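Long-range contacts in uncharacterized protein MG376 homolog (PDB 2HQL), which probably binds single-stranded DNA through a small OB-fold domain that pairs with a second copy of itself: residues A[14-19]-A[66-71]; A[75-80]-A[90-95]. One frame throughout, in Å; residues are numbered along the deposited sequence.

Interaction 1. Residues A[14-19]-A[66-71]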
loop_
_atom_site.group_PDB
_atom_site.type_symbol
_atom_site.label_atom_id
_atom_site.label_comp_id
_atom_site.label_asym_id
_atom_site.label_seq_id
_atom_site.Cartn_x
_atom_site.Cartn_y
_atom_site.Cartn_z
ATOM N N GLU A 14 -8.343 -5.080 -4.860
ATOM C CA GLU A 14 -9.171 -5.269 -6.044
ATOM C C GLU A 14 -9.713 -3.937 -6.548
ATOM O O GLU A 14 -10.046 -3.056 -5.766
ATOM C CB GLU A 14 -10.352 -6.187 -5.725
ATOM C CG GLU A 14 -11.512 -5.984 -6.684
ATOM C CD GLU A 14 -12.759 -6.737 -6.292
ATOM O OE1 GLU A 14 -12.955 -7.003 -5.085
ATOM O OE2 GLU A 14 -13.557 -7.044 -7.201
ATOM N N GLY A 15 -9.808 -3.795 -7.861
ATOM C CA GLY A 15 -10.343 -2.573 -8.423
ATOM C C GLY A 15 -10.621 -2.736 -9.898
ATOM O O GLY A 15 -10.440 -3.818 -10.459
ATOM N N GLU A 16 -11.063 -1.656 -10.531
ATOM C CA GLU A 16 -11.362 -1.664 -11.955
ATOM C C GLU A 16 -10.166 -1.150 -12.752
ATOM O O GLU A 16 -9.654 -0.067 -12.486
ATOM C CB GLU A 16 -12.601 -0.793 -12.232
ATOM C CG GLU A 16 -12.735 -0.252 -13.671
ATOM C CD GLU A 16 -13.590 -1.114 -14.587
ATOM O OE1 GLU A 16 -14.803 -1.245 -14.324
ATOM O OE2 GLU A 16 -13.051 -1.653 -15.579
ATOM N N ILE A 17 -9.724 -1.939 -13.727
ATOM C CA ILE A 17 -8.603 -1.567 -14.583
ATOM C C ILE A 17 -8.941 -0.266 -15.317
ATOM O O ILE A 17 -9.948 -0.184 -16.033
ATOM C CB ILE A 17 -8.326 -2.678 -15.617
ATOM C CG1 ILE A 17 -8.158 -4.017 -14.887
ATOM C CG2 ILE A 17 -7.101 -2.320 -16.454
ATOM C CD1 ILE A 17 -7.950 -5.228 -15.790
ATOM N N GLU A 18 -8.096 0.748 -15.151
ATOM C CA GLU A 18 -8.336 2.048 -15.770
ATOM C C GLU A 18 -7.478 2.334 -17.002
ATOM O O GLU A 18 -7.911 3.032 -17.921
ATOM C CB GLU A 18 -8.117 3.151 -14.736
ATOM C CG GLU A 18 -9.087 3.117 -13.560
ATOM C CD GLU A 18 -10.510 3.422 -13.970
ATOM O OE1 GLU A 18 -10.701 4.456 -14.642
ATOM O OE2 GLU A 18 -11.432 2.649 -13.625
ATOM N N SER A 19 -6.258 1.803 -17.001
ATOM C CA SER A 19 -5.310 1.982 -18.089
ATOM C C SER A 19 -4.109 1.120 -17.761
ATOM O O SER A 19 -4.014 0.593 -16.658
ATOM C CB SER A 19 -4.886 3.442 -18.189
ATOM O OG SER A 19 -4.177 3.831 -17.035
ATOM N N LYS A 66 -9.373 -8.973 -21.090
ATOM C CA LYS A 66 -10.479 -9.908 -20.888
ATOM C C LYS A 66 -11.460 -9.511 -19.777
ATOM O O LYS A 66 -12.663 -9.761 -19.891
ATOM C CB LYS A 66 -9.909 -11.293 -20.593
ATOM C CG LYS A 66 -10.925 -12.399 -20.479
ATOM C CD LYS A 66 -10.202 -13.685 -20.186
ATOM C CE LYS A 66 -11.151 -14.811 -19.907
ATOM N NZ LYS A 66 -10.384 -16.036 -19.548
ATOM N N TYR A 67 -10.946 -8.892 -18.715
ATOM C CA TYR A 67 -11.772 -8.472 -17.581
ATOM C C TYR A 67 -11.636 -6.981 -17.303
ATOM O O TYR A 67 -10.665 -6.357 -17.715
ATOM C CB TYR A 67 -11.358 -9.221 -16.321
ATOM C CG TYR A 67 -11.377 -10.724 -16.438
ATOM C CD1 TYR A 67 -12.574 -11.421 -16.557
ATOM C CD2 TYR A 67 -10.194 -11.458 -16.356
ATOM C CE1 TYR A 67 -12.592 -12.806 -16.581
ATOM C CE2 TYR A 67 -10.205 -12.845 -16.376
ATOM C CZ TYR A 67 -11.405 -13.507 -16.483
ATOM O OH TYR A 67 -11.423 -14.878 -16.462
ATOM N N LYS A 68 -12.610 -6.421 -16.591
ATOM C CA LYS A 68 -12.597 -5.003 -16.238
ATOM C C LYS A 68 -12.008 -4.817 -14.841
ATOM O O LYS A 68 -11.240 -3.879 -14.601
ATOM C CB LYS A 68 -14.012 -4.421 -16.278
ATOM C CG LYS A 68 -14.671 -4.475 -17.640
ATOM C CD LYS A 68 -16.012 -3.744 -17.635
ATOM C CE LYS A 68 -16.723 -3.868 -18.991
ATOM N NZ LYS A 68 -17.975 -3.045 -19.110
ATOM N N THR A 69 -12.374 -5.707 -13.921
ATOM C CA THR A 69 -11.859 -5.634 -12.559
ATOM C C THR A 69 -10.771 -6.683 -12.414
ATOM O O THR A 69 -10.616 -7.550 -13.275
ATOM C CB THR A 69 -12.943 -5.931 -11.484
ATOM O OG1 THR A 69 -13.156 -7.344 -11.392
ATOM C CG2 THR A 69 -14.251 -5.242 -11.827
ATOM N N ILE A 70 -10.012 -6.591 -11.330
ATOM C CA ILE A 70 -8.958 -7.549 -11.059
ATOM C C ILE A 70 -8.655 -7.500 -9.571
ATOM O O ILE A 70 -8.712 -6.433 -8.960
ATOM C CB ILE A 70 -7.663 -7.235 -11.854
ATOM C CG1 ILE A 70 -6.634 -8.355 -11.614
ATOM C CG2 ILE A 70 -7.102 -5.869 -11.426
ATOM C CD1 ILE A 70 -5.387 -8.284 -12.461
ATOM N N SER A 71 -8.363 -8.666 -8.993
ATOM C CA SER A 71 -8.030 -8.785 -7.573
ATOM C C SER A 71 -6.664 -9.422 -7.535
ATOM O O SER A 71 -6.390 -10.306 -8.335
ATOM C CB SER A 71 -9.018 -9.704 -6.842
ATOM O OG SER A 71 -10.352 -9.241 -6.965
#
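G15 and I70 form an antiparallel hydrogen-bonded pair: G15 N reaches I70 O at 3.1 Å and I70 N returns to G15 O at 2.9 Å. E14 with S71 and E16 with T69 are the non-hydrogen-bonded pairs on either side. One more bond forms just before strand 69-81 begins, where I17 N donates to K68 O at 2.6 Å, with an N-H...O angle of 156°. The bare CA of G15 sits opposite I70, whose side chain is buried.

The side chains of E14, E16, T69 and S71 share one face. E14 lays its CB and extended chain beside the S71 hydroxyl, with CB 3.3 Å from OG. E16 starts with CG anti to the backbone N (chi1 157°) and then bends at chi2. This carries its carboxylate alongside the root of K68, with OE2 3.0 Å from K68 CB. The two chains point the same way, but no salt bridge forms: K68 NZ stays 6.0 Å from E16 OE1. The opposite charges may still attract weakly.

I70 points to the other face, where its CG2 meets I17 CG1 at 4.1 Å. I17 CD1 lies against Y67 O. Both isoleucines also touch H63 of helix 54-64 and I33 of strand 28-39, so their side chains lie between the helix and the sheet. E18 and S19 both face T32 in a classic beta bulge. Pairing of strand 9-22 with strand 69-81, which follows the helix, is the closure of the sheet expected of an OB fold.

Interaction 2. Residues A[75-80]-A[90-95]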
loop_
_atom_site.group_PDB
_atom_site.type_symbol
_atom_site.label_atom_id
_atom_site.label_comp_id
_atom_site.label_asym_id
_atom_site.label_seq_id
_atom_site.Cartn_x
_atom_site.Cartn_y
_atom_site.Cartn_z
ATOM N N ILE A 75 3.022 -7.001 -3.127
ATOM C CA ILE A 75 3.957 -6.422 -2.172
ATOM C C ILE A 75 4.018 -4.906 -2.370
ATOM O O ILE A 75 4.277 -4.413 -3.468
ATOM C CB ILE A 75 5.355 -7.040 -2.366
ATOM C CG1 ILE A 75 5.241 -8.568 -2.425
ATOM C CG2 ILE A 75 6.248 -6.671 -1.226
ATOM C CD1 ILE A 75 6.544 -9.282 -2.750
ATOM N N LEU A 76 3.772 -4.163 -1.303
ATOM C CA LEU A 76 3.799 -2.711 -1.395
ATOM C C LEU A 76 5.224 -2.152 -1.524
ATOM O O LEU A 76 6.066 -2.346 -0.643
ATOM C CB LEU A 76 3.093 -2.114 -0.180
ATOM C CG LEU A 76 2.537 -0.701 -0.344
ATOM C CD1 LEU A 76 1.612 -0.633 -1.550
ATOM C CD2 LEU A 76 1.792 -0.319 0.907
ATOM N N ARG A 77 5.475 -1.466 -2.644
ATOM C CA ARG A 77 6.768 -0.844 -2.962
ATOM C C ARG A 77 6.584 0.660 -3.144
ATOM O O ARG A 77 5.468 1.158 -3.145
ATOM C CB ARG A 77 7.331 -1.405 -4.278
ATOM C CG ARG A 77 7.374 -2.909 -4.378
ATOM C CD ARG A 77 8.222 -3.492 -3.272
ATOM N NE ARG A 77 8.640 -4.854 -3.577
ATOM C CZ ARG A 77 9.364 -5.605 -2.758
ATOM N NH1 ARG A 77 9.738 -5.127 -1.586
ATOM N NH2 ARG A 77 9.725 -6.828 -3.118
ATOM N N THR A 78 7.694 1.371 -3.311
ATOM C CA THR A 78 7.663 2.803 -3.532
ATOM C C THR A 78 8.890 3.212 -4.333
ATOM O O THR A 78 9.859 2.460 -4.425
ATOM C CB THR A 78 7.711 3.619 -2.210
ATOM O OG1 THR A 78 8.990 3.442 -1.592
ATOM C CG2 THR A 78 6.608 3.194 -1.251
ATOM N N TYR A 79 8.831 4.403 -4.927
ATOM C CA TYR A 79 9.962 4.969 -5.657
ATOM C C TYR A 79 9.908 6.460 -5.353
ATOM O O TYR A 79 8.874 6.967 -4.923
ATOM C CB TYR A 79 9.889 4.704 -7.174
ATOM C CG TYR A 79 8.795 5.429 -7.926
ATOM C CD1 TYR A 79 7.521 4.888 -8.038
ATOM C CD2 TYR A 79 9.049 6.650 -8.561
ATOM C CE1 TYR A 79 6.527 5.539 -8.765
ATOM C CE2 TYR A 79 8.058 7.307 -9.293
ATOM C CZ TYR A 79 6.804 6.745 -9.389
ATOM O OH TYR A 79 5.817 7.378 -10.117
ATOM N N LEU A 80 11.015 7.159 -5.552
ATOM C CA LEU A 80 11.040 8.584 -5.268
ATOM C C LEU A 80 10.636 9.524 -6.397
ATOM O O LEU A 80 11.063 9.389 -7.542
ATOM C CB LEU A 80 12.424 8.997 -4.783
ATOM C CG LEU A 80 12.618 10.489 -4.510
ATOM C CD1 LEU A 80 11.869 10.885 -3.242
ATOM C CD2 LEU A 80 14.109 10.778 -4.383
ATOM N N THR A 90 3.564 1.797 -5.310
ATOM C CA THR A 90 3.186 0.859 -6.375
ATOM C C THR A 90 3.092 -0.531 -5.759
ATOM O O THR A 90 3.761 -0.818 -4.766
ATOM C CB THR A 90 4.237 0.780 -7.525
ATOM O OG1 THR A 90 5.493 0.320 -7.007
ATOM C CG2 THR A 90 4.426 2.130 -8.179
ATOM N N ILE A 91 2.261 -1.393 -6.332
ATOM C CA ILE A 91 2.144 -2.745 -5.808
ATOM C C ILE A 91 2.714 -3.757 -6.777
ATOM O O ILE A 91 2.254 -3.867 -7.904
ATOM C CB ILE A 91 0.684 -3.172 -5.529
ATOM C CG1 ILE A 91 -0.021 -2.137 -4.636
ATOM C CG2 ILE A 91 0.674 -4.553 -4.854
ATOM C CD1 ILE A 91 -0.562 -0.939 -5.395
ATOM N N GLU A 92 3.723 -4.491 -6.310
ATOM C CA GLU A 92 4.376 -5.539 -7.080
ATOM C C GLU A 92 3.482 -6.769 -6.992
ATOM O O GLU A 92 3.371 -7.400 -5.941
ATOM C CB GLU A 92 5.742 -5.856 -6.475
ATOM C CG GLU A 92 6.588 -6.782 -7.322
ATOM C CD GLU A 92 7.807 -7.247 -6.585
ATOM O OE1 GLU A 92 8.201 -6.543 -5.636
ATOM O OE2 GLU A 92 8.373 -8.300 -6.951
ATOM N N ILE A 93 2.837 -7.104 -8.096
ATOM C CA ILE A 93 1.939 -8.243 -8.130
ATOM C C ILE A 93 2.651 -9.572 -7.919
ATOM O O ILE A 93 3.662 -9.862 -8.562
ATOM C CB ILE A 93 1.157 -8.264 -9.463
ATOM C CG1 ILE A 93 0.211 -7.053 -9.516
ATOM C CG2 ILE A 93 0.424 -9.595 -9.632
ATOM C CD1 ILE A 93 -0.416 -6.824 -10.868
ATOM N N VAL A 94 2.121 -10.371 -6.998
ATOM C CA VAL A 94 2.669 -11.683 -6.690
ATOM C C VAL A 94 1.687 -12.710 -7.212
ATOM O O VAL A 94 2.075 -13.755 -7.731
ATOM C CB VAL A 94 2.837 -11.894 -5.160
ATOM C CG1 VAL A 94 3.039 -13.362 -4.861
ATOM C CG2 VAL A 94 4.035 -11.105 -4.642
ATOM N N LYS A 95 0.403 -12.397 -7.098
ATOM C CA LYS A 95 -0.619 -13.323 -7.542
ATOM C C LYS A 95 -1.911 -12.664 -8.045
ATOM O O LYS A 95 -2.409 -11.693 -7.469
ATOM C CB LYS A 95 -0.927 -14.283 -6.390
ATOM C CG LYS A 95 -1.745 -15.487 -6.782
ATOM C CD LYS A 95 -1.844 -16.485 -5.649
ATOM C CE LYS A 95 -2.642 -17.692 -6.079
ATOM N NZ LYS A 95 -4.008 -17.288 -6.521
#
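The R77 guanidinium has I75 CG2 over the centre of one face, 3.6 Å above its plane, and the E92 carboxylate at its edge. The two charged groups are nearly coplanar, 22° apart. R77 grips E92 side-on, and both bonds go to one oxygen: NE reaches OE1 at 2.7 Å and NH2 reaches the same atom at 3.0 Å. The NE bond is the straighter of the two. The R77 chain bends at chi2 (-59°), which turns the guanidinium back along its own strand and over I75. The other flat group, the Y79 ring, takes T90 CG2 at its edge, 4.0 Å from CE1.

Four backbone bonds join the strands. I75 and E92 exchange one pair, and R77 and T90 the other. R77 N to T90 O is the shortest, at 2.8 Å. Next to the salt bridge, V94 CG2 packs against CG1 and CD1 of I75, 3.6 Å from CG1. On the reverse face the buried L76 and I91 meet, CD1 to CG1, at 3.8 Å.

The two segments lie on the hairpin of strands 69-81 and 86-96. A classic beta bulge, where V94 and K95 both face E73, interrupts the regular pairing. Strand 42-53 flanks the second strand, and its Y51 touches R77, T90 and E92. V11 of strand 9-22 packs on L76. The second subunit also meets the hairpin. Y48 OH of the second subunit hydrogen-bonds L76 O, and D46 OD1 of that subunit hydrogen-bonds T78 OG1. L76 of the second subunit packs on L76 of this chain.

Interactions 1 and 2 share strand 69-81. Interaction 1 uses its start and interaction 2 its later part, and their centres lie about 17 Å apart on opposite sides of the chain's centre. They come in series: 14-19 with 66-71 closes before 75-80 with 90-95 opens. Interaction 1 joins distant parts of the sequence, with two strands and helix 54-64 between them, whereas interaction 2 is local to a hairpin. Strand 69-81 therefore has strand 9-22 and strand 86-96 as its neighbours in one sheet. It thus lies between the first strand and the last, and its pairing with 9-22 closes the sheet, as expected of an OB fold. Both interactions touch the second subunit.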